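Side-chain contacts in myosin light chain 1 (Saccharomyces cerevisiae, PDB 1M45), which serves as a light chain for yeast class II and class V myosins and for Iqg1p by binding their IQ motifs, and helps assemble the contractile ring in cytokinesis: residues A[4-9]-A[27-32]; A[80-85]-A[140-145]; A[90-95]-A[106-111]. One frame throughout, in Å; residues are numbered along the deposited sequence.

Interaction 1: A[4-9]-A[27-32]; sequences RANKDI and GDYLRA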
loop_
_atom_site.group_PDB
_atom_site.type_symbol
_atom_site.label_atom_id
_atom_site.label_comp_id
_atom_site.label_asym_id
_atom_site.label_seq_id
_atom_site.Cartn_x
_atom_site.Cartn_y
_atom_site.Cartn_z
ATOM N N ARG A 4 6.961 10.330 -9.714
ATOM C CA ARG A 4 7.753 9.233 -9.147
ATOM C C ARG A 4 8.415 8.493 -10.295
ATOM O O ARG A 4 7.752 8.140 -11.287
ATOM C CB ARG A 4 6.886 8.297 -8.322
ATOM C CG ARG A 4 6.231 8.986 -7.143
ATOM C CD ARG A 4 6.935 8.805 -5.842
ATOM N NE ARG A 4 6.347 9.609 -4.763
ATOM C CZ ARG A 4 6.615 9.433 -3.473
ATOM N NH1 ARG A 4 7.453 8.485 -3.095
ATOM N NH2 ARG A 4 6.058 10.216 -2.557
ATOM N N ALA A 5 9.722 8.291 -10.168
ATOM C CA ALA A 5 10.534 7.694 -11.230
ATOM C C ALA A 5 10.273 6.193 -11.373
ATOM O O ALA A 5 9.981 5.512 -10.385
ATOM C CB ALA A 5 12.038 7.965 -10.964
ATOM N N ASN A 6 10.440 5.694 -12.593
ATOM C CA ASN A 6 10.233 4.278 -12.878
ATOM C C ASN A 6 11.229 3.399 -12.131
ATOM O O ASN A 6 10.845 2.345 -11.621
ATOM C CB ASN A 6 10.296 3.994 -14.388
ATOM C CG ASN A 6 10.115 2.506 -14.726
ATOM O OD1 ASN A 6 10.998 1.873 -15.334
ATOM N ND2 ASN A 6 8.969 1.952 -14.361
ATOM N N LYS A 7 12.496 3.825 -12.091
ATOM C CA LYS A 7 13.563 3.079 -11.435
ATOM C C LYS A 7 13.585 1.614 -11.887
ATOM O O LYS A 7 13.777 0.694 -11.069
ATOM C CB LYS A 7 13.402 3.170 -9.922
ATOM C CG LYS A 7 13.488 4.596 -9.372
ATOM C CD LYS A 7 13.431 4.557 -7.859
ATOM C CE LYS A 7 13.623 5.941 -7.241
ATOM N NZ LYS A 7 13.456 5.842 -5.750
ATOM N N ASP A 8 13.384 1.427 -13.197
ATOM C CA ASP A 8 13.389 0.108 -13.856
ATOM C C ASP A 8 12.332 -0.861 -13.348
ATOM O O ASP A 8 12.500 -2.073 -13.443
ATOM C CB ASP A 8 14.737 -0.578 -13.706
ATOM C CG ASP A 8 15.000 -1.589 -14.820
ATOM O OD1 ASP A 8 14.499 -1.418 -15.942
ATOM O OD2 ASP A 8 15.710 -2.560 -14.615
ATOM N N ILE A 9 11.272 -0.334 -12.754
ATOM C CA ILE A 9 10.251 -1.210 -12.228
ATOM C C ILE A 9 9.342 -1.748 -13.341
ATOM O O ILE A 9 8.872 -2.879 -13.277
ATOM C CB ILE A 9 9.445 -0.468 -11.157
ATOM C CG1 ILE A 9 10.298 -0.262 -9.910
ATOM C CG2 ILE A 9 8.133 -1.222 -10.843
ATOM C CD1 ILE A 9 9.653 0.756 -8.921
ATOM N N GLY A 27 -2.630 -0.379 -10.941
ATOM C CA GLY A 27 -2.619 -0.044 -9.522
ATOM C C GLY A 27 -1.335 -0.460 -8.824
ATOM O O GLY A 27 -0.717 0.319 -8.093
ATOM N N ASP A 28 -0.922 -1.702 -9.049
ATOM C CA ASP A 28 0.301 -2.197 -8.423
ATOM C C ASP A 28 1.561 -1.508 -8.934
ATOM O O ASP A 28 2.535 -1.358 -8.192
ATOM C CB ASP A 28 0.365 -3.713 -8.605
ATOM C CG ASP A 28 -0.559 -4.423 -7.684
ATOM O OD1 ASP A 28 -0.747 -5.653 -7.859
ATOM O OD2 ASP A 28 -1.101 -3.846 -6.734
ATOM N N TYR A 29 1.535 -1.130 -10.217
ATOM C CA TYR A 29 2.655 -0.362 -10.769
ATOM C C TYR A 29 2.763 0.978 -10.045
ATOM O O TYR A 29 3.847 1.372 -9.653
ATOM C CB TYR A 29 2.540 -0.131 -12.289
ATOM C CG TYR A 29 3.638 0.723 -12.801
ATOM C CD1 TYR A 29 4.901 0.198 -13.005
ATOM C CD2 TYR A 29 3.423 2.067 -13.047
ATOM C CE1 TYR A 29 5.947 1.014 -13.421
ATOM C CE2 TYR A 29 4.460 2.922 -13.430
ATOM C CZ TYR A 29 5.721 2.383 -13.630
ATOM O OH TYR A 29 6.741 3.226 -14.009
ATOM N N LEU A 30 1.620 1.652 -9.879
ATOM C CA LEU A 30 1.608 2.933 -9.197
ATOM C C LEU A 30 2.097 2.780 -7.768
ATOM O O LEU A 30 2.804 3.653 -7.229
ATOM C CB LEU A 30 0.200 3.541 -9.215
ATOM C CG LEU A 30 -0.210 4.008 -10.619
ATOM C CD1 LEU A 30 -1.696 4.416 -10.615
ATOM C CD2 LEU A 30 0.658 5.142 -11.120
ATOM N N ARG A 31 1.714 1.671 -7.149
ATOM C CA ARG A 31 2.201 1.390 -5.795
ATOM C C ARG A 31 3.697 1.155 -5.796
ATOM O O ARG A 31 4.418 1.703 -4.966
ATOM C CB ARG A 31 1.489 0.162 -5.222
ATOM C CG ARG A 31 0.038 0.426 -4.911
ATOM C CD ARG A 31 -0.790 -0.822 -4.533
ATOM N NE ARG A 31 -2.196 -0.435 -4.386
ATOM C CZ ARG A 31 -3.220 -0.837 -5.106
ATOM N NH1 ARG A 31 -3.109 -1.747 -6.090
ATOM N NH2 ARG A 31 -4.422 -0.284 -4.845
ATOM N N ALA A 32 4.181 0.386 -6.772
ATOM C CA ALA A 32 5.605 0.033 -6.792
ATOM C C ALA A 32 6.492 1.257 -6.893
ATOM O O ALA A 32 7.562 1.309 -6.304
ATOM C CB ALA A 32 5.880 -0.924 -7.956
#

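Interaction 2: A[80-85]-A[140-145]; sequences AKTEDF and KFIEDV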
loop_
_atom_site.group_PDB
_atom_site.type_symbol
_atom_site.label_atom_id
_atom_site.label_comp_id
_atom_site.label_asym_id
_atom_site.label_seq_id
_atom_site.Cartn_x
_atom_site.Cartn_y
_atom_site.Cartn_z
ATOM N N ALA A 80 0.456 10.439 4.278
ATOM C CA ALA A 80 0.026 9.946 5.591
ATOM C C ALA A 80 1.077 10.110 6.648
ATOM O O ALA A 80 2.276 10.029 6.356
ATOM C CB ALA A 80 -0.392 8.457 5.514
ATOM N N LYS A 81 0.633 10.316 7.890
ATOM C CA LYS A 81 1.555 10.520 8.996
ATOM C C LYS A 81 1.274 9.508 10.094
ATOM O O LYS A 81 0.150 9.023 10.226
ATOM C CB LYS A 81 1.396 11.944 9.550
ATOM C CG LYS A 81 1.719 13.023 8.535
ATOM C CD LYS A 81 1.694 14.396 9.215
ATOM C CE LYS A 81 2.252 15.459 8.294
ATOM N NZ LYS A 81 2.428 16.757 9.042
ATOM N N THR A 82 2.271 9.240 10.927
ATOM C CA THR A 82 2.085 8.286 12.019
ATOM C C THR A 82 0.890 8.649 12.895
ATOM O O THR A 82 0.115 7.775 13.311
ATOM C CB THR A 82 3.365 8.220 12.852
ATOM O OG1 THR A 82 4.419 7.749 11.993
ATOM C CG2 THR A 82 3.243 7.180 13.935
ATOM N N GLU A 83 0.713 9.938 13.150
ATOM C CA GLU A 83 -0.374 10.375 14.001
ATOM C C GLU A 83 -1.762 10.014 13.456
ATOM O O GLU A 83 -2.712 9.947 14.220
ATOM C CB GLU A 83 -0.273 11.883 14.260
ATOM C CG GLU A 83 -0.542 12.748 13.040
ATOM C CD GLU A 83 -0.547 14.207 13.405
ATOM O OE1 GLU A 83 0.563 14.739 13.609
ATOM O OE2 GLU A 83 -1.647 14.795 13.497
ATOM N N ASP A 84 -1.872 9.798 12.144
ATOM C CA ASP A 84 -3.143 9.419 11.526
ATOM C C ASP A 84 -3.631 8.057 12.013
ATOM O O ASP A 84 -4.824 7.772 11.929
ATOM C CB ASP A 84 -2.995 9.354 10.012
ATOM C CG ASP A 84 -2.835 10.737 9.387
ATOM O OD1 ASP A 84 -3.498 11.701 9.878
ATOM O OD2 ASP A 84 -2.069 10.956 8.427
ATOM N N PHE A 85 -2.733 7.228 12.525
ATOM C CA PHE A 85 -3.114 5.827 12.841
ATOM C C PHE A 85 -2.971 5.388 14.286
ATOM O O PHE A 85 -3.414 4.290 14.643
ATOM C CB PHE A 85 -2.296 4.892 11.965
ATOM C CG PHE A 85 -2.384 5.230 10.521
ATOM C CD1 PHE A 85 -1.246 5.622 9.822
ATOM C CD2 PHE A 85 -3.618 5.237 9.863
ATOM C CE1 PHE A 85 -1.328 5.980 8.471
ATOM C CE2 PHE A 85 -3.688 5.628 8.533
ATOM C CZ PHE A 85 -2.520 5.976 7.839
ATOM N N LYS A 140 6.430 1.779 15.616
ATOM C CA LYS A 140 7.525 1.338 14.765
ATOM C C LYS A 140 6.984 0.685 13.499
ATOM O O LYS A 140 7.506 0.899 12.395
ATOM C CB LYS A 140 8.462 0.397 15.528
ATOM C CG LYS A 140 9.583 -0.122 14.667
ATOM C CD LYS A 140 10.507 -1.082 15.444
ATOM C CE LYS A 140 11.830 -1.291 14.685
ATOM N NZ LYS A 140 11.652 -1.886 13.313
ATOM N N PHE A 141 5.919 -0.092 13.657
ATOM C CA PHE A 141 5.279 -0.728 12.530
ATOM C C PHE A 141 4.775 0.329 11.556
ATOM O O PHE A 141 5.044 0.237 10.356
ATOM C CB PHE A 141 4.137 -1.625 13.027
ATOM C CG PHE A 141 3.202 -2.071 11.938
ATOM C CD1 PHE A 141 3.582 -3.082 11.058
ATOM C CD2 PHE A 141 1.936 -1.493 11.818
ATOM C CE1 PHE A 141 2.690 -3.499 10.032
ATOM C CE2 PHE A 141 1.049 -1.882 10.804
ATOM C CZ PHE A 141 1.428 -2.891 9.910
ATOM N N ILE A 142 4.039 1.324 12.068
ATOM C CA ILE A 142 3.513 2.390 11.212
ATOM C C ILE A 142 4.650 3.095 10.483
ATOM O O ILE A 142 4.545 3.398 9.274
ATOM C CB ILE A 142 2.696 3.377 12.015
ATOM C CG1 ILE A 142 1.421 2.682 12.526
ATOM C CG2 ILE A 142 2.285 4.561 11.144
ATOM C CD1 ILE A 142 0.762 3.456 13.714
ATOM N N GLU A 143 5.736 3.373 11.206
ATOM C CA GLU A 143 6.894 4.053 10.575
ATOM C C GLU A 143 7.445 3.251 9.397
ATOM O O GLU A 143 7.755 3.803 8.333
ATOM C CB GLU A 143 8.001 4.325 11.581
ATOM C CG GLU A 143 7.544 5.308 12.637
ATOM C CD GLU A 143 7.409 6.716 12.105
ATOM O OE1 GLU A 143 8.171 7.097 11.179
ATOM O OE2 GLU A 143 6.536 7.440 12.608
ATOM N N ASP A 144 7.532 1.940 9.582
ATOM C CA ASP A 144 8.024 1.089 8.504
ATOM C C ASP A 144 7.097 1.107 7.294
ATOM O O ASP A 144 7.539 1.181 6.135
ATOM C CB ASP A 144 8.186 -0.348 9.028
ATOM C CG ASP A 144 9.422 -0.515 9.905
ATOM O OD1 ASP A 144 9.564 -1.608 10.520
ATOM O OD2 ASP A 144 10.278 0.374 10.098
ATOM N N VAL A 145 5.797 1.033 7.545
ATOM C CA VAL A 145 4.833 0.969 6.459
ATOM C C VAL A 145 4.840 2.281 5.676
ATOM O O VAL A 145 4.641 2.260 4.470
ATOM C CB VAL A 145 3.416 0.662 7.013
ATOM C CG1 VAL A 145 2.287 0.929 5.978
ATOM C CG2 VAL A 145 3.373 -0.804 7.514
#

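Interaction 3: A[90-95]-A[106-111]; sequences QVFDKE and RYMLTG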
loop_
_atom_site.group_PDB
_atom_site.type_symbol
_atom_site.label_atom_id
_atom_site.label_comp_id
_atom_site.label_asym_id
_atom_site.label_seq_id
_atom_site.Cartn_x
_atom_site.Cartn_y
_atom_site.Cartn_z
ATOM N N GLN A 90 -4.671 2.471 19.338
ATOM C CA GLN A 90 -4.917 2.620 20.768
ATOM C C GLN A 90 -6.207 1.911 21.146
ATOM O O GLN A 90 -6.373 1.481 22.272
ATOM C CB GLN A 90 -4.897 4.077 21.205
ATOM C CG GLN A 90 -3.475 4.606 21.244
ATOM C CD GLN A 90 -3.376 6.075 21.644
ATOM O OE1 GLN A 90 -2.271 6.582 21.872
ATOM N NE2 GLN A 90 -4.515 6.758 21.731
ATOM N N VAL A 91 -7.087 1.746 20.169
ATOM C CA VAL A 91 -8.332 1.011 20.389
ATOM C C VAL A 91 -8.059 -0.444 20.794
ATOM O O VAL A 91 -8.811 -1.045 21.584
ATOM C CB VAL A 91 -9.228 1.102 19.168
ATOM C CG1 VAL A 91 -10.377 0.099 19.257
ATOM C CG2 VAL A 91 -9.751 2.521 19.007
ATOM N N PHE A 92 -6.956 -0.992 20.297
ATOM C CA PHE A 92 -6.575 -2.363 20.568
ATOM C C PHE A 92 -5.411 -2.456 21.542
ATOM O O PHE A 92 -4.818 -3.498 21.713
ATOM C CB PHE A 92 -6.228 -3.064 19.249
ATOM C CG PHE A 92 -7.381 -3.087 18.289
ATOM C CD1 PHE A 92 -7.696 -1.958 17.525
ATOM C CD2 PHE A 92 -8.155 -4.234 18.148
ATOM C CE1 PHE A 92 -8.795 -1.967 16.650
ATOM C CE2 PHE A 92 -9.238 -4.256 17.273
ATOM C CZ PHE A 92 -9.565 -3.118 16.522
ATOM N N ASP A 93 -5.091 -1.333 22.185
ATOM C CA ASP A 93 -3.977 -1.300 23.113
ATOM C C ASP A 93 -4.565 -1.404 24.515
ATOM O O ASP A 93 -5.054 -0.415 25.078
ATOM C CB ASP A 93 -3.189 -0.020 22.936
ATOM C CG ASP A 93 -1.880 -0.027 23.663
ATOM O OD1 ASP A 93 -1.694 -0.786 24.648
ATOM O OD2 ASP A 93 -0.961 0.745 23.313
ATOM N N LYS A 94 -4.489 -2.615 25.057
ATOM C CA LYS A 94 -5.134 -2.944 26.312
ATOM C C LYS A 94 -4.590 -2.141 27.501
ATOM O O LYS A 94 -5.366 -1.564 28.275
ATOM C CB LYS A 94 -5.017 -4.456 26.537
ATOM C CG LYS A 94 -5.642 -4.966 27.830
ATOM C CD LYS A 94 -5.952 -6.454 27.769
ATOM C CE LYS A 94 -4.763 -7.280 27.315
ATOM N NZ LYS A 94 -4.529 -7.141 25.839
ATOM N N GLU A 95 -3.266 -2.086 27.609
ATOM C CA GLU A 95 -2.595 -1.427 28.724
ATOM C C GLU A 95 -1.906 -0.129 28.312
ATOM O O GLU A 95 -1.075 0.406 29.052
ATOM C CB GLU A 95 -1.567 -2.376 29.350
ATOM C CG GLU A 95 -2.066 -3.788 29.601
ATOM C CD GLU A 95 -0.938 -4.746 29.917
ATOM O OE1 GLU A 95 -0.250 -4.531 30.938
ATOM O OE2 GLU A 95 -0.730 -5.704 29.139
ATOM N N ARG A 106 -3.868 -8.651 12.904
ATOM C CA ARG A 106 -4.545 -9.365 11.812
ATOM C C ARG A 106 -6.038 -9.082 11.805
ATOM O O ARG A 106 -6.652 -8.898 10.723
ATOM C CB ARG A 106 -4.264 -10.860 11.883
ATOM C CG ARG A 106 -4.854 -11.630 10.725
ATOM C CD ARG A 106 -4.364 -13.072 10.687
ATOM N NE ARG A 106 -2.933 -13.083 10.352
ATOM C CZ ARG A 106 -2.445 -13.281 9.138
ATOM N NH1 ARG A 106 -3.244 -13.487 8.096
ATOM N NH2 ARG A 106 -1.129 -13.228 8.945
ATOM N N TYR A 107 -6.647 -9.089 13.000
ATOM C CA TYR A 107 -8.045 -8.755 13.145
ATOM C C TYR A 107 -8.379 -7.386 12.564
ATOM O O TYR A 107 -9.328 -7.250 11.783
ATOM C CB TYR A 107 -8.441 -8.827 14.607
ATOM C CG TYR A 107 -9.862 -8.351 14.905
ATOM C CD1 TYR A 107 -10.927 -9.240 14.896
ATOM C CD2 TYR A 107 -10.108 -7.030 15.245
ATOM C CE1 TYR A 107 -12.236 -8.795 15.202
ATOM C CE2 TYR A 107 -11.399 -6.577 15.539
ATOM C CZ TYR A 107 -12.426 -7.464 15.519
ATOM O OH TYR A 107 -13.667 -7.026 15.827
ATOM N N MET A 108 -7.585 -6.385 12.934
ATOM C CA MET A 108 -7.780 -5.030 12.438
ATOM C C MET A 108 -7.741 -4.981 10.917
ATOM O O MET A 108 -8.602 -4.376 10.290
ATOM C CB MET A 108 -6.703 -4.082 12.977
ATOM C CG MET A 108 -6.718 -3.838 14.497
ATOM S SD MET A 108 -5.254 -2.857 14.969
ATOM C CE MET A 108 -5.679 -1.261 14.303
ATOM N N LEU A 109 -6.725 -5.608 10.333
ATOM C CA LEU A 109 -6.498 -5.525 8.913
ATOM C C LEU A 109 -7.385 -6.383 8.020
ATOM O O LEU A 109 -7.665 -5.985 6.909
ATOM C CB LEU A 109 -5.029 -5.814 8.591
ATOM C CG LEU A 109 -4.092 -4.830 9.307
ATOM C CD1 LEU A 109 -2.692 -5.184 8.914
ATOM C CD2 LEU A 109 -4.379 -3.372 8.879
ATOM N N THR A 110 -7.817 -7.535 8.524
ATOM C CA THR A 110 -8.660 -8.423 7.737
ATOM C C THR A 110 -10.128 -8.359 8.077
ATOM O O THR A 110 -10.958 -8.795 7.283
ATOM C CB THR A 110 -8.234 -9.881 7.868
ATOM O OG1 THR A 110 -8.452 -10.326 9.211
ATOM C CG2 THR A 110 -6.761 -10.078 7.539
ATOM N N GLY A 111 -10.446 -7.878 9.260
ATOM C CA GLY A 111 -11.847 -7.824 9.687
ATOM C C GLY A 111 -12.508 -6.466 9.627
ATOM O O GLY A 111 -13.720 -6.370 9.775
#

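Interaction 1: A[4-9]-A[27-32]
The Y29 ring receives the side-chain amide of N6 at its hydroxyl edge, with the two flat groups only 28° from coplanar. N6 CG lies 3.5 Å from Y29 OH; the amide is probably turned over in the model, so its polar atoms are left unassigned. The apolar neighbour is I9, whose CG2 approaches the ring obliquely, 4.1 Å from Y29 CE1. That methyl stands anti to the backbone N, with CG1 anti to the carbonyl carbon (chi1 -71°), and the branch reaches A32, with I9 CG2 3.7 Å from A32 CB. I9 CD1 comes 3.4 Å from A32 O. The type I' turn from N6 to I9, closed by the I9 N to N6 O hydrogen bond (2.9 Å), brings both side chains to helix 26-32. A serine at Y29 would probably leave a gap beside I9 CG2 and the N6 amide without the ring edge it lies against. All this belongs to the first EF-hand, where the segment ahead of helix 10-13 leans on helix 26-32. Y29 also packs on L60 and I63 of helix 60-69, A32 touches F13, and apolar side chains of the bound IQ peptide meet I9 and A32.

Interaction 2: A[80-85]-A[140-145]
I142, on helix 138-146, turns both of its outer methyls to T82 and F85, joining the first and last helices of the C-terminal EF-hand pair. The two branches divide the work. I142 CG2, anti to the backbone N, is 3.8 Å from T82 CA and also reaches the rim of the phenyl ring, 3.9 Å from F85 CD1 and near the ring plane. I142 CD1, at the end of the other branch (chi1 -67°), lies against the foot of the same side chain, 3.8 Å from F85 CB. The isoleucine therefore follows the phenylalanine from its CB to its ring edge, while the ring carries D84 CB over the centre of one face. F85 and I142 are inclined to each other without stacking, and the surface buried between the segments is modest, 211 Å² in all.

T82 is turned differently. Its side chain runs at about a right angle to E143, whose own chain is bent at chi2 (-72°). The modelled approach of the threonine hydroxyl to the glutamate carboxylate is implausibly short, and the contact between them is therefore doubtful.

The same two helices have further contacts: I142 and F141 pack on F89 of helix 83-90, and F85 meets L146. An aromatic side chain of the bound peptide touches the F85 ring with planes about 50° apart, so this contact borders the groove that holds the IQ motif. The start of helix 83-90 is tied locally as well: the backbone N-H of K81 makes a nearly straight hydrogen bond to the carboxylate of D84, approaching from out of its plane, with K81 N 2.8 Å from D84 OD2.

Interaction 3: A[90-95]-A[106-111]
F92, in the turn that leaves helix 83-90, is met from helix 102-111 by Y107 and M108, which approach its ring in different ways. Along the helix, R106 comes first and takes no part in the F92 contact, but its carbonyl O accepts from both T110 N and T110 OG1, the latter at 2.8 Å from R106 O and above the carbonyl plane. Y107 follows and meets F92 rim to rim. Its CD2 is 3.5 Å from F92 CE2, the ring centroids are 5.9 Å apart and the planes 57° apart, so neither ring lies over the other.

M108 covers a face instead. It is modelled in two conformers; in one of them its CG sits 3.5 Å from the F92 centroid and 10° off the ring normal, a CH-pi contact, and its SD lies 4.0 Å from the same centroid, making a Met-aromatic contact. A turn at chi3 (72°) places the methyl past the rim on the CD1/CE1 side, with M108 CE 3.9 Å from F92 CD1. L109 packs on L124 and on an apolar side chain of the bound peptide.

The contact belongs to the second EF-hand, where F92 lies one residue before D93, an inferred calcium ligand whose carboxylate here takes N-H bonds from T97 and G98 and bonds to Y138 OH. L112 touches both F92 and Y107. R106 forms salt bridges to D118 and D122, and T110 packs on V121, linking helix 102-111 to helix 118-125.

Overall arrangement
From the N terminus, interaction 1 closes first, joining the segment before helix 10-13 to helix 26-32 within the first EF-hand. The chain then passes through helix 60-69 and on to residues 80-85, where interaction 2 opens. Its loop stays open across 54 residues until helix 138-146 returns, and interaction 3 is nested inside it, bringing the turn after helix 83-90 against helix 102-111. Nothing crosses. Interactions 2 and 3 share the C-terminal EF-hand pair, their centres 15 Å apart, whereas interactions 1 and 3 lie on opposite sides of the chain's centre, 31 Å apart. Residues of all three contacts' segments touch the bound IQ peptide, which thus spans both lobes.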